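Local atomic coordinates of thermophilic dibenzothiophene desulfurization enzyme C (Paenibacillus sp. A11-2, PDB entry 5XDC), a protein that probably catalyses the FMNH2- and oxygen-dependent oxidation of dibenzothiophene, first to the 5-oxide and then to the 5,5-dioxide, in sulfur metabolism. Residues B[317-320]-B[321-325]. Numbering follows the deposited sequence.
Sequences ALRV and QELWE. With SO4 (sulfate ion), chain K.
Leu323 CD2 sits over the centre of one face of the Arg319 guanidinium, 3.8 Å from CZ. Glu322 CG approaches the same group obliquely, with Arg319 NH1 at 3.8 Å. At the guanidinium edge lies a sulfate ion, probably from the crystallisation liquor. Arg319 NH1 donates to sulfate O2 at 2.9 Å, nearly straight at 174°. Arg319 NH2 donates to O4 of the same ion at 3.0 Å, which makes a two-pronged grip. The Arg319 chain leaves with CG trans to the backbone N (chi1 -177°) and bends at chi2, which swings the guanidinium outward and toward the C-terminal end of the helix, across Leu323. Backbone bonds of the alpha-helical i to i+4 kind set this spacing, among them Leu323 N to Arg319 O at 3.1 Å. On the other side of the helix, Gln321 NE2 donates to Glu325 OE2 at 2.8 Å, and Gln321 OE1 accepts from Trp70 N. This is the C-terminal part of helix 293-324, in the acyl-CoA dehydrogenase-type C-terminal domain. Val320 packs on helices 70-83, 247-276 and 331-363, and Trp324 meets Trp70 edge-to-face. Arg326 and Gln333 also bind the sulfate, and Arg326 forms a salt bridge with Glu322. A leucine in place of Arg319 removes both of its donors and would probably leave the sulfate more loosely held. The clustered donors suit an anion, and the sulfate, with Glu322, probably offsets the charge of Arg319 and Arg326.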
# COMPACT_ATOMS: atom_id res chain seq x y z
N ALA B 317 14.77 20.54 9.77
CA ALA B 317 14.74 22.00 9.80
C ALA B 317 15.83 22.56 10.71
O ALA B 317 16.47 23.57 10.38
CB ALA B 317 13.36 22.47 10.25
N LEU B 318 16.08 21.91 11.85
CA LEU B 318 17.18 22.33 12.72
C LEU B 318 18.52 22.23 12.01
O LEU B 318 19.41 23.08 12.19
CB LEU B 318 17.18 21.49 13.99
CG LEU B 318 16.04 21.79 14.97
CD1 LEU B 318 15.98 20.70 16.04
CD2 LEU B 318 16.24 23.15 15.60
N ARG B 319 18.70 21.21 11.17
CA ARG B 319 19.94 21.06 10.44
C ARG B 319 20.08 22.12 9.36
O ARG B 319 21.18 22.63 9.11
CB ARG B 319 20.01 19.66 9.83
CG ARG B 319 21.29 19.36 9.10
CD ARG B 319 22.53 19.59 9.99
NE ARG B 319 23.72 19.11 9.31
CZ ARG B 319 24.96 19.19 9.80
NH1 ARG B 319 25.16 19.74 10.98
NH2 ARG B 319 25.98 18.73 9.10
N VAL B 320 18.98 22.48 8.69
CA VAL B 320 19.03 23.61 7.76
C VAL B 320 19.59 24.84 8.46
O VAL B 320 20.46 25.55 7.93
CB VAL B 320 17.63 23.90 7.18
CG1 VAL B 320 17.62 25.25 6.46
CG2 VAL B 320 17.18 22.77 6.25
N GLN B 321 19.06 25.14 9.65
CA GLN B 321 19.50 26.33 10.38
C GLN B 321 20.98 26.23 10.72
O GLN B 321 21.72 27.22 10.58
CB GLN B 321 18.66 26.51 11.64
CG GLN B 321 19.03 27.75 12.46
CD GLN B 321 18.77 29.04 11.70
OE1 GLN B 321 17.88 29.11 10.85
NE2 GLN B 321 19.55 30.07 12.00
N GLU B 322 21.44 25.06 11.16
CA GLU B 322 22.85 24.91 11.52
C GLU B 322 23.75 25.24 10.34
O GLU B 322 24.72 25.99 10.47
CB GLU B 322 23.12 23.49 12.04
CG GLU B 322 24.59 23.23 12.38
CD GLU B 322 25.02 23.84 13.71
OE1 GLU B 322 24.22 24.60 14.30
OE2 GLU B 322 26.16 23.56 14.15
N LEU B 323 23.44 24.69 9.16
CA LEU B 323 24.31 24.92 8.01
C LEU B 323 24.13 26.32 7.44
O LEU B 323 25.08 26.86 6.85
CB LEU B 323 24.05 23.86 6.94
CG LEU B 323 24.39 22.42 7.34
CD1 LEU B 323 24.18 21.50 6.19
CD2 LEU B 323 25.82 22.29 7.87
N TRP B 324 22.94 26.91 7.59
CA TRP B 324 22.70 28.29 7.18
C TRP B 324 23.59 29.27 7.92
O TRP B 324 23.95 30.32 7.37
CB TRP B 324 21.24 28.62 7.46
CG TRP B 324 20.72 30.01 7.19
CD1 TRP B 324 20.42 30.97 8.12
CD2 TRP B 324 20.34 30.55 5.92
NE1 TRP B 324 19.89 32.07 7.51
CE2 TRP B 324 19.83 31.84 6.16
CE3 TRP B 324 20.37 30.07 4.61
CZ2 TRP B 324 19.36 32.66 5.13
CZ3 TRP B 324 19.91 30.88 3.60
CH2 TRP B 324 19.41 32.16 3.86
N GLU B 325 23.93 28.96 9.17
CA GLU B 325 24.77 29.82 9.99
C GLU B 325 26.26 29.62 9.74
O GLU B 325 27.06 30.42 10.23
CB GLU B 325 24.46 29.60 11.47
CG GLU B 325 23.07 30.04 11.89
CD GLU B 325 22.75 29.64 13.32
OE1 GLU B 325 23.62 29.01 13.96
OE2 GLU B 325 21.64 29.94 13.79
S SO4 K . 29.10 19.14 11.33
O1 SO4 K . 29.56 18.13 12.28
O2 SO4 K . 27.91 19.80 11.88
O3 SO4 K . 30.15 20.14 11.13
O4 SO4 K . 28.84 18.48 10.06